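Local coordinates for glycosyl hydrolase family 2, TIM barrel domain protein (Faecalibacterium prausnitzii A2-165, PDB 6ED2), which probably hydrolyses beta-glucuronide conjugates, releasing glucuronic acid, as a beta-glucuronidase of glycosyl hydrolase family 2 from a gut bacterium, at residues 167-172 against 414-419. Numbering follows the deposited sequence.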
ATOM      1  N   THR A 167     -10.001  37.949 -11.461  1.00 30.99           N
ATOM      2  CA  THR A 167      -9.127  39.113 -11.543  1.00 33.78           C
ATOM      3  C   THR A 167      -7.891  38.991 -10.655  1.00 33.76           C
ATOM      4  O   THR A 167      -7.163  39.977 -10.493  1.00 31.76           O
ATOM      5  CB  THR A 167      -9.901  40.393 -11.196  1.00 33.99           C
ATOM      6  OG1 THR A 167     -10.626  40.206  -9.977  1.00 34.28           O
ATOM      7  CG2 THR A 167     -10.884  40.733 -12.300  1.00 28.38           C
ATOM      8  N   MET A 168      -7.613  37.811 -10.106  1.00 30.79           N
ATOM      9  CA  MET A 168      -6.493  37.620  -9.195  1.00 27.31           C
ATOM     10  C   MET A 168      -5.557  36.532  -9.712  1.00 30.41           C
ATOM     11  O   MET A 168      -5.895  35.739 -10.593  1.00 27.54           O
ATOM     12  CB  MET A 168      -6.983  37.230  -7.795  1.00 30.95           C
ATOM     13  CG  MET A 168      -7.732  35.898  -7.805  1.00 34.90           C
ATOM     14  SD  MET A 168      -8.199  35.294  -6.172  1.00 34.25           S
ATOM     15  CE  MET A 168      -6.617  34.655  -5.569  1.00 26.22           C
ATOM     16  N   LEU A 169      -4.373  36.489  -9.117  1.00 29.45           N
ATOM     17  CA  LEU A 169      -3.411  35.430  -9.341  1.00 28.88           C
ATOM     18  C   LEU A 169      -3.267  34.618  -8.062  1.00 30.15           C
ATOM     19  O   LEU A 169      -2.778  35.158  -7.054  1.00 29.90           O
ATOM     20  CB  LEU A 169      -2.070  36.023  -9.748  1.00 29.02           C
ATOM     21  CG  LEU A 169      -1.905  36.611 -11.148  1.00 28.99           C
ATOM     22  CD1 LEU A 169      -2.653  37.931 -11.336  1.00 26.68           C
ATOM     23  CD2 LEU A 169      -0.431  36.821 -11.351  1.00 27.35           C
ATOM     24  N   PRO A 170      -3.650  33.329  -8.035  1.00 29.37           N
ATOM     25  CA  PRO A 170      -4.158  32.517  -9.149  1.00 26.02           C
ATOM     26  C   PRO A 170      -5.662  32.679  -9.357  1.00 28.67           C
ATOM     27  O   PRO A 170      -6.366  33.147  -8.461  1.00 30.70           O
ATOM     28  CB  PRO A 170      -3.829  31.094  -8.706  1.00 31.45           C
ATOM     29  CG  PRO A 170      -4.002  31.148  -7.202  1.00 27.77           C
ATOM     30  CD  PRO A 170      -3.550  32.542  -6.787  1.00 26.21           C
ATOM     31  N   ALA A 171      -6.153  32.279 -10.526  1.00 31.40           N
ATOM     32  CA  ALA A 171      -7.519  32.581 -10.937  1.00 28.26           C
ATOM     33  C   ALA A 171      -8.472  31.433 -10.628  1.00 28.21           C
ATOM     34  O   ALA A 171      -8.113  30.254 -10.688  1.00 27.96           O
ATOM     35  CB  ALA A 171      -7.559  32.889 -12.435  1.00 26.98           C
ATOM     36  N   GLY A 172      -9.707  31.787 -10.317  1.00 29.97           N
ATOM     37  CA  GLY A 172     -10.728  30.774 -10.154  1.00 30.04           C
ATOM     38  C   GLY A 172     -12.040  31.447  -9.873  1.00 33.94           C
ATOM     39  O   GLY A 172     -12.219  32.627 -10.178  1.00 33.27           O
ATOM     40  N   LYS A 414      -3.614  44.370 -14.147  1.00 32.54           N
ATOM     41  CA  LYS A 414      -3.082  45.224 -13.086  1.00 34.96           C
ATOM     42  C   LYS A 414      -2.487  44.394 -11.949  1.00 33.33           C
ATOM     43  O   LYS A 414      -1.364  44.652 -11.498  1.00 37.31           O
ATOM     44  CB  LYS A 414      -4.183  46.154 -12.568  1.00 37.38           C
ATOM     45  CG  LYS A 414      -3.697  47.270 -11.643  1.00 44.31           C
ATOM     46  CD  LYS A 414      -4.797  48.313 -11.396  1.00 55.37           C
ATOM     47  CE  LYS A 414      -4.348  49.414 -10.431  1.00 58.64           C
ATOM     48  NZ  LYS A 414      -4.346  48.936  -9.015  1.00 65.93           N
ATOM     49  N   ASN A 415      -3.227  43.382 -11.477  1.00 28.27           N
ATOM     50  CA  ASN A 415      -2.712  42.500 -10.429  1.00 32.68           C
ATOM     51  C   ASN A 415      -1.524  41.686 -10.924  1.00 30.78           C
ATOM     52  O   ASN A 415      -0.575  41.440 -10.170  1.00 33.26           O
ATOM     53  CB  ASN A 415      -3.829  41.586  -9.919  1.00 30.87           C
ATOM     54  CG  ASN A 415      -4.897  42.357  -9.152  1.00 36.06           C
ATOM     55  OD1 ASN A 415      -4.629  43.432  -8.624  1.00 41.20           O
ATOM     56  ND2 ASN A 415      -6.114  41.825  -9.109  1.00 35.69           N
ATOM     57  N   HIS A 416      -1.548  41.277 -12.194  1.00 28.72           N
ATOM     58  CA  HIS A 416      -0.432  40.520 -12.751  1.00 29.38           C
ATOM     59  C   HIS A 416       0.836  41.368 -12.795  1.00 29.10           C
ATOM     60  O   HIS A 416       1.924  40.901 -12.436  1.00 25.69           O
ATOM     61  CB  HIS A 416      -0.825  40.012 -14.139  1.00 29.95           C
ATOM     62  CG  HIS A 416       0.042  38.917 -14.670  1.00 27.76           C
ATOM     63  ND1 HIS A 416      -0.382  38.060 -15.666  1.00 26.62           N
ATOM     64  CD2 HIS A 416       1.316  38.555 -14.379  1.00 29.33           C
ATOM     65  CE1 HIS A 416       0.595  37.219 -15.966  1.00 27.45           C
ATOM     66  NE2 HIS A 416       1.635  37.494 -15.197  1.00 27.91           N
ATOM     67  N   LYS A 417       0.706  42.633 -13.197  1.00 30.91           N
ATOM     68  CA  LYS A 417       1.859  43.525 -13.222  1.00 30.21           C
ATOM     69  C   LYS A 417       2.434  43.731 -11.824  1.00 29.36           C
ATOM     70  O   LYS A 417       3.657  43.747 -11.643  1.00 31.41           O
ATOM     71  CB  LYS A 417       1.460  44.866 -13.836  1.00 31.85           C
ATOM     72  CG  LYS A 417       1.381  44.852 -15.348  1.00 32.91           C
ATOM     73  CD  LYS A 417       0.733  46.134 -15.864  1.00 36.05           C
ATOM     74  CE  LYS A 417       1.069  46.363 -17.337  1.00 42.28           C
ATOM     75  NZ  LYS A 417       0.352  47.544 -17.921  1.00 43.36           N
ATOM     76  N   ALA A 418       1.565  43.901 -10.826  1.00 26.27           N
ATOM     77  CA  ALA A 418       2.016  44.097  -9.448  1.00 32.27           C
ATOM     78  C   ALA A 418       2.767  42.876  -8.929  1.00 31.88           C
ATOM     79  O   ALA A 418       3.864  42.994  -8.371  1.00 28.66           O
ATOM     80  CB  ALA A 418       0.814  44.397  -8.554  1.00 27.68           C
ATOM     81  N   ALA A 419       2.180  41.688  -9.106  1.00 26.69           N
ATOM     82  CA  ALA A 419       2.847  40.453  -8.715  1.00 26.98           C
ATOM     83  C   ALA A 419       4.196  40.312  -9.404  1.00 28.04           C
ATOM     84  O   ALA A 419       5.200  39.966  -8.764  1.00 24.44           O
ATOM     85  CB  ALA A 419       1.943  39.259  -9.032  1.00 26.94           C
TER
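Asn415 reaches from the helix to the loop and gives an amide hydrogen to the backbone carbonyl of Thr167, with Asn415 ND2 a short 2.5 Å from Thr167 O. The bond is moderately bent, 152° at the hydrogen; the acceptor lies close to the amide plane of Asn415, while the donor is tilted from the carbonyl plane. Asparagine suits this place because its short side chain carries an N-H donor that can meet a backbone carbonyl on the facing loop. Replacing this asparagine with an alanine is likely to leave the Thr167 carbonyl without its Asn415 donor and the loop less firmly tied to the helix.

Next to this polar link, Leu169 lays its two methyls along the helix surface, and a branched leucine suits the task because each methyl can meet a different part of it. Its CD1 rests against the backbone, 3.6 Å from His416 N, and also meets Asn415 CB. The other methyl sits over one face of the imidazole, Leu169 CD2 lying 4.2 Å from the His416 ring centroid in a CH-pi contact displaced toward the rim. Further along the helix, Ala419 CB comes within 4.1 Å of Leu169 CD2, a small methyl that lets the helix surface come close to the leucine.

With CG anti to the backbone N (chi1 -164°), the imidazole stands off the helix where Leu169 CD2 can lie over one face. Histidine pairs that face with two ring nitrogens for polar partners: Tyr452 OH bonds ND1 and Leu438 O, weakly, NE2, which is likely to fix the rotation of the ring. A cis peptide bond before Pro170 then turns the chain on toward strand 172-176. The contact thus docks a loop of the sugar-binding domain, between strands 152-161 and 172-176, on helix 409-427 of the TIM barrel, whose His416 also packs against Leu456 of the neighbouring helix 449-463.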